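Local coordinates for Blr3880 protein (Bradyrhizobium japonicum, PDB 2OOD), which probably catalyses the zinc-dependent hydrolytic deamination of guanine to xanthine and ammonia, the single step of guanine degradation to xanthine, at residues T5-F13 with V61-V72. Numbering follows the deposited sequence.
Sequences TVGIRGTFF and VEITHIKDRIIV
Arg9 and His65 pair across two parallel strands, and the arginine can be traced atom by atom over the imidazole. Its CB lies 3.8 Å from His65 CD2; CG, anti to the backbone N (chi1 176°), comes closer to the same carbon; CD sits over the ring face, 3.8 Å from the centroid of His65, a CH-pi contact; NE stays 3.8 Å from His65 NE2 and forms a salt bridge with Asp35, while Tyr51 adds a cation-pi contact. With an alanine here, this face of His65 would probably lose its aliphatic cover and Asp35 its ionic partner. Arg9 N donates to Thr64 O at 2.9 Å, and Arg9 O accepts a more bent bond from Ile66 N.

The first chain turns at Gly10, the second a little later, at Asp68 and Arg69. Gly10 adopts phi/psi 151/-170°, where a CB would collide with its own preceding carbonyl and with Ile66 O, which accounts for the glycine. A water bridges the corner, accepting from Thr11 N at 2.9 Å and donating to Ile66 O and Arg69 O. Parallel pairing then resumes, with Ile71 N bonded to Thr11 O (2.7 Å). On the face opposite Arg9, Ile71 CD1 lies over the Phe12 ring, 3.9 Å from its centroid, and also meets Ile8 CG2 at 3.9 Å.

Strand 62-67 thus edges a small sheet with 5-9, whereas 70-72 begins the long strand leading toward the zinc-site histidines His79 and His81. Polar Arg9-His65 and buried Ile8-Ile71-Phe12 sides would probably favour one orientation of the pair, while the water satisfies backbone groups between its two runs of pairing.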
ATOM      1  N   THR A   5      22.712 -32.264 -10.268  1.00 45.00           N
ATOM      2  CA  THR A   5      23.382 -30.970 -10.333  1.00 42.46           C
ATOM      3  C   THR A   5      22.861 -30.165 -11.503  1.00 42.97           C
ATOM      4  O   THR A   5      23.035 -30.555 -12.657  1.00 43.06           O
ATOM      5  CB  THR A   5      24.890 -31.134 -10.507  1.00 41.15           C
ATOM      6  OG1 THR A   5      25.430 -31.762  -9.341  1.00 41.71           O
ATOM      7  CG2 THR A   5      25.546 -29.784 -10.712  1.00 39.04           C
ATOM      8  N   VAL A   6      22.233 -29.034 -11.206  1.00 42.27           N
ATOM      9  CA  VAL A   6      21.681 -28.195 -12.253  1.00 43.08           C
ATOM     10  C   VAL A   6      22.271 -26.787 -12.212  1.00 43.33           C
ATOM     11  O   VAL A   6      22.739 -26.328 -11.167  1.00 43.54           O
ATOM     12  CB  VAL A   6      20.143 -28.127 -12.129  1.00 43.15           C
ATOM     13  CG1 VAL A   6      19.756 -27.513 -10.783  1.00 42.23           C
ATOM     14  CG2 VAL A   6      19.561 -27.335 -13.304  1.00 43.80           C
ATOM     15  N   GLY A   7      22.250 -26.110 -13.354  1.00 41.89           N
ATOM     16  CA  GLY A   7      22.800 -24.773 -13.425  1.00 42.57           C
ATOM     17  C   GLY A   7      21.794 -23.755 -13.921  1.00 43.90           C
ATOM     18  O   GLY A   7      21.227 -23.901 -15.009  1.00 43.79           O
ATOM     19  N   ILE A   8      21.573 -22.712 -13.127  1.00 42.91           N
ATOM     20  CA  ILE A   8      20.620 -21.679 -13.497  1.00 41.74           C
ATOM     21  C   ILE A   8      21.317 -20.514 -14.181  1.00 41.50           C
ATOM     22  O   ILE A   8      22.321 -19.994 -13.687  1.00 42.06           O
ATOM     23  CB  ILE A   8      19.845 -21.159 -12.262  1.00 41.03           C
ATOM     24  CG1 ILE A   8      18.914 -22.252 -11.731  1.00 40.62           C
ATOM     25  CG2 ILE A   8      19.019 -19.943 -12.640  1.00 41.14           C
ATOM     26  CD1 ILE A   8      19.624 -23.414 -11.102  1.00 40.77           C
ATOM     27  N   ARG A   9      20.775 -20.108 -15.321  1.00 41.00           N
ATOM     28  CA  ARG A   9      21.346 -19.013 -16.080  1.00 40.76           C
ATOM     29  C   ARG A   9      20.368 -17.864 -16.269  1.00 41.81           C
ATOM     30  O   ARG A   9      19.167 -18.082 -16.436  1.00 41.50           O
ATOM     31  CB  ARG A   9      21.792 -19.511 -17.450  1.00 40.09           C
ATOM     32  CG  ARG A   9      22.307 -18.415 -18.343  1.00 39.94           C
ATOM     33  CD  ARG A   9      22.613 -18.933 -19.725  1.00 40.80           C
ATOM     34  NE  ARG A   9      23.205 -17.894 -20.556  1.00 42.68           N
ATOM     35  CZ  ARG A   9      23.820 -18.120 -21.710  1.00 43.16           C
ATOM     36  NH1 ARG A   9      23.922 -19.356 -22.172  1.00 43.83           N
ATOM     37  NH2 ARG A   9      24.341 -17.113 -22.394  1.00 43.59           N
ATOM     38  N   GLY A  10      20.902 -16.644 -16.258  1.00 41.84           N
ATOM     39  CA  GLY A  10      20.082 -15.460 -16.446  1.00 41.20           C
ATOM     40  C   GLY A  10      20.674 -14.255 -15.739  1.00 41.71           C
ATOM     41  O   GLY A  10      21.819 -14.295 -15.275  1.00 41.30           O
ATOM     42  N   THR A  11      19.896 -13.176 -15.666  1.00 41.32           N
ATOM     43  CA  THR A  11      20.324 -11.950 -14.990  1.00 40.29           C
ATOM     44  C   THR A  11      20.174 -12.083 -13.461  1.00 39.99           C
ATOM     45  O   THR A  11      19.071 -12.303 -12.948  1.00 39.96           O
ATOM     46  CB  THR A  11      19.489 -10.755 -15.462  1.00 40.20           C
ATOM     47  OG1 THR A  11      19.570 -10.651 -16.887  1.00 40.47           O
ATOM     48  CG2 THR A  11      20.000  -9.470 -14.833  1.00 41.08           C
ATOM     49  N   PHE A  12      21.288 -11.941 -12.747  1.00 38.58           N
ATOM     50  CA  PHE A  12      21.312 -12.063 -11.291  1.00 38.51           C
ATOM     51  C   PHE A  12      21.623 -10.750 -10.564  1.00 38.77           C
ATOM     52  O   PHE A  12      22.417  -9.935 -11.038  1.00 38.95           O
ATOM     53  CB  PHE A  12      22.357 -13.100 -10.882  1.00 38.71           C
ATOM     54  CG  PHE A  12      21.947 -14.513 -11.141  1.00 38.61           C
ATOM     55  CD1 PHE A  12      21.162 -15.197 -10.224  1.00 39.25           C
ATOM     56  CD2 PHE A  12      22.353 -15.173 -12.297  1.00 39.26           C
ATOM     57  CE1 PHE A  12      20.787 -16.527 -10.449  1.00 39.49           C
ATOM     58  CE2 PHE A  12      21.982 -16.507 -12.534  1.00 39.65           C
ATOM     59  CZ  PHE A  12      21.198 -17.179 -11.605  1.00 39.30           C
ATOM     60  N   PHE A  13      21.012 -10.573  -9.394  1.00 37.70           N
ATOM     61  CA  PHE A  13      21.216  -9.382  -8.571  1.00 35.90           C
ATOM     62  C   PHE A  13      21.132  -9.762  -7.090  1.00 35.71           C
ATOM     63  O   PHE A  13      20.085 -10.185  -6.611  1.00 36.37           O
ATOM     64  CB  PHE A  13      20.139  -8.332  -8.882  1.00 35.52           C
ATOM     65  CG  PHE A  13      20.389  -6.979  -8.248  1.00 34.84           C
ATOM     66  CD1 PHE A  13      20.952  -5.942  -8.984  1.00 33.93           C
ATOM     67  CD2 PHE A  13      20.053  -6.738  -6.919  1.00 34.55           C
ATOM     68  CE1 PHE A  13      21.177  -4.685  -8.404  1.00 33.32           C
ATOM     69  CE2 PHE A  13      20.276  -5.485  -6.339  1.00 33.55           C
ATOM     70  CZ  PHE A  13      20.838  -4.464  -7.087  1.00 32.19           C
ATOM     71  N   VAL A  61      26.897 -29.470 -17.418  1.00 49.77           N
ATOM     72  CA  VAL A  61      25.771 -29.306 -16.500  1.00 48.47           C
ATOM     73  C   VAL A  61      24.524 -28.842 -17.241  1.00 47.79           C
ATOM     74  O   VAL A  61      24.602 -28.039 -18.184  1.00 46.85           O
ATOM     75  CB  VAL A  61      26.090 -28.287 -15.388  1.00 48.41           C
ATOM     76  CG1 VAL A  61      27.051 -28.899 -14.386  1.00 48.82           C
ATOM     77  CG2 VAL A  61      26.696 -27.037 -16.006  1.00 49.45           C
ATOM     78  N   GLU A  62      23.376 -29.362 -16.812  1.00 46.55           N
ATOM     79  CA  GLU A  62      22.089 -29.006 -17.405  1.00 47.72           C
ATOM     80  C   GLU A  62      21.727 -27.547 -17.087  1.00 46.49           C
ATOM     81  O   GLU A  62      21.184 -27.257 -16.019  1.00 45.93           O
ATOM     82  CB  GLU A  62      20.997 -29.928 -16.851  1.00 50.57           C
ATOM     83  CG  GLU A  62      20.966 -31.313 -17.450  1.00 56.04           C
ATOM     84  CD  GLU A  62      20.498 -31.300 -18.899  1.00 58.95           C
ATOM     85  OE1 GLU A  62      19.395 -30.744 -19.167  1.00 60.95           O
ATOM     86  OE2 GLU A  62      21.228 -31.850 -19.768  1.00 61.35           O
ATOM     87  N   ILE A  63      22.008 -26.626 -17.998  1.00 43.88           N
ATOM     88  CA  ILE A  63      21.679 -25.242 -17.704  1.00 45.26           C
ATOM     89  C   ILE A  63      20.228 -24.884 -18.034  1.00 44.21           C
ATOM     90  O   ILE A  63      19.760 -25.079 -19.160  1.00 43.61           O
ATOM     91  CB  ILE A  63      22.627 -24.240 -18.440  1.00 46.73           C
ATOM     92  CG1 ILE A  63      22.316 -24.209 -19.940  1.00 49.39           C
ATOM     93  CG2 ILE A  63      24.091 -24.647 -18.226  1.00 45.30           C
ATOM     94  CD1 ILE A  63      22.588 -25.553 -20.678  1.00 55.04           C
ATOM     95  N   THR A  64      19.520 -24.376 -17.027  1.00 42.66           N
ATOM     96  CA  THR A  64      18.135 -23.939 -17.182  1.00 40.71           C
ATOM     97  C   THR A  64      18.215 -22.426 -17.362  1.00 40.10           C
ATOM     98  O   THR A  64      18.694 -21.719 -16.481  1.00 40.15           O
ATOM     99  CB  THR A  64      17.307 -24.250 -15.922  1.00 40.26           C
ATOM    100  OG1 THR A  64      17.310 -25.664 -15.687  1.00 39.42           O
ATOM    101  CG2 THR A  64      15.876 -23.757 -16.091  1.00 38.30           C
ATOM    102  N   HIS A  65      17.756 -21.927 -18.500  1.00 40.00           N
ATOM    103  CA  HIS A  65      17.836 -20.495 -18.754  1.00 41.44           C
ATOM    104  C   HIS A  65      16.552 -19.724 -18.444  1.00 41.85           C
ATOM    105  O   HIS A  65      15.589 -19.769 -19.223  1.00 40.59           O
ATOM    106  CB  HIS A  65      18.234 -20.245 -20.217  1.00 43.15           C
ATOM    107  CG  HIS A  65      18.758 -18.863 -20.481  1.00 46.31           C
ATOM    108  ND1 HIS A  65      18.889 -18.351 -21.755  1.00 47.29           N
ATOM    109  CD2 HIS A  65      19.190 -17.893 -19.640  1.00 47.52           C
ATOM    110  CE1 HIS A  65      19.377 -17.124 -21.688  1.00 48.22           C
ATOM    111  NE2 HIS A  65      19.569 -16.821 -20.416  1.00 48.67           N
ATOM    112  N   ILE A  66      16.545 -19.027 -17.305  1.00 40.84           N
ATOM    113  CA  ILE A  66      15.403 -18.201 -16.913  1.00 40.14           C
ATOM    114  C   ILE A  66      15.614 -16.916 -17.710  1.00 39.85           C
ATOM    115  O   ILE A  66      16.444 -16.093 -17.346  1.00 41.49           O
ATOM    116  CB  ILE A  66      15.429 -17.809 -15.415  1.00 39.39           C
ATOM    117  CG1 ILE A  66      15.758 -19.017 -14.533  1.00 38.95           C
ATOM    118  CG2 ILE A  66      14.076 -17.222 -15.017  1.00 38.76           C
ATOM    119  CD1 ILE A  66      14.648 -19.996 -14.410  1.00 39.99           C
ATOM    120  N   LYS A  67      14.882 -16.735 -18.796  1.00 40.08           N
ATOM    121  CA  LYS A  67      15.070 -15.534 -19.600  1.00 42.36           C
ATOM    122  C   LYS A  67      14.231 -14.327 -19.173  1.00 42.26           C
ATOM    123  O   LYS A  67      13.214 -14.474 -18.501  1.00 43.24           O
ATOM    124  CB  LYS A  67      14.795 -15.855 -21.071  1.00 42.80           C
ATOM    125  CG  LYS A  67      15.784 -16.838 -21.681  1.00 44.77           C
ATOM    126  CD  LYS A  67      15.443 -17.117 -23.142  1.00 47.20           C
ATOM    127  CE  LYS A  67      16.458 -18.060 -23.783  1.00 48.96           C
ATOM    128  NZ  LYS A  67      16.258 -18.187 -25.266  1.00 51.13           N
ATOM    129  N   ASP A  68      14.682 -13.137 -19.562  1.00 41.66           N
ATOM    130  CA  ASP A  68      13.998 -11.878 -19.270  1.00 41.45           C
ATOM    131  C   ASP A  68      13.495 -11.664 -17.851  1.00 40.91           C
ATOM    132  O   ASP A  68      12.394 -11.144 -17.651  1.00 40.70           O
ATOM    133  CB  ASP A  68      12.828 -11.690 -20.228  1.00 44.17           C
ATOM    134  CG  ASP A  68      13.260 -11.726 -21.677  1.00 47.12           C
ATOM    135  OD1 ASP A  68      14.247 -11.033 -22.016  1.00 48.50           O
ATOM    136  OD2 ASP A  68      12.613 -12.444 -22.475  1.00 49.04           O
ATOM    137  N   ARG A  69      14.295 -12.044 -16.865  1.00 37.80           N
ATOM    138  CA  ARG A  69      13.898 -11.865 -15.481  1.00 36.20           C
ATOM    139  C   ARG A  69      15.103 -11.382 -14.689  1.00 37.19           C
ATOM    140  O   ARG A  69      16.230 -11.368 -15.191  1.00 36.97           O
ATOM    141  CB  ARG A  69      13.419 -13.195 -14.893  1.00 35.31           C
ATOM    142  CG  ARG A  69      12.244 -13.825 -15.610  1.00 35.10           C
ATOM    143  CD  ARG A  69      10.955 -13.091 -15.307  1.00 34.49           C
ATOM    144  NE  ARG A  69       9.787 -13.722 -15.923  1.00 34.21           N
ATOM    145  CZ  ARG A  69       9.264 -13.375 -17.096  1.00 33.92           C
ATOM    146  NH1 ARG A  69       9.796 -12.388 -17.809  1.00 31.53           N
ATOM    147  NH2 ARG A  69       8.190 -14.011 -17.548  1.00 33.23           N
ATOM    148  N   ILE A  70      14.858 -10.962 -13.454  1.00 35.27           N
ATOM    149  CA  ILE A  70      15.941 -10.549 -12.584  1.00 34.17           C
ATOM    150  C   ILE A  70      15.869 -11.562 -11.446  1.00 34.89           C
ATOM    151  O   ILE A  70      14.908 -11.574 -10.675  1.00 35.85           O
ATOM    152  CB  ILE A  70      15.748  -9.109 -12.065  1.00 32.46           C
ATOM    153  CG1 ILE A  70      15.748  -8.130 -13.239  1.00 31.10           C
ATOM    154  CG2 ILE A  70      16.890  -8.732 -11.143  1.00 31.43           C
ATOM    155  CD1 ILE A  70      15.693  -6.690 -12.831  1.00 28.30           C
ATOM    156  N   ILE A  71      16.865 -12.441 -11.372  1.00 34.61           N
ATOM    157  CA  ILE A  71      16.895 -13.477 -10.343  1.00 34.31           C
ATOM    158  C   ILE A  71      17.545 -12.972  -9.064  1.00 34.73           C
ATOM    159  O   ILE A  71      18.704 -12.560  -9.064  1.00 35.25           O
ATOM    160  CB  ILE A  71      17.661 -14.734 -10.834  1.00 33.41           C
ATOM    161  CG1 ILE A  71      17.158 -15.139 -12.221  1.00 32.77           C
ATOM    162  CG2 ILE A  71      17.450 -15.887  -9.868  1.00 31.93           C
ATOM    163  CD1 ILE A  71      17.943 -16.252 -12.846  1.00 32.45           C
ATOM    164  N   VAL A  72      16.788 -13.004  -7.973  1.00 33.45           N
ATOM    165  CA  VAL A  72      17.286 -12.545  -6.685  1.00 32.81           C
ATOM    166  C   VAL A  72      17.091 -13.640  -5.643  1.00 32.96           C
ATOM    167  O   VAL A  72      16.352 -14.593  -5.875  1.00 34.10           O
ATOM    168  CB  VAL A  72      16.538 -11.272  -6.229  1.00 32.27           C
ATOM    169  CG1 VAL A  72      16.738 -10.156  -7.245  1.00 30.29           C
ATOM    170  CG2 VAL A  72      15.058 -11.572  -6.056  1.00 31.63           C
TER
HETATM  171  O   HOH W   1      23.623 -31.447 -15.325  1.00 44.76           O
HETATM  172  O   HOH W   2      17.398 -13.459 -17.107  1.00 40.33           O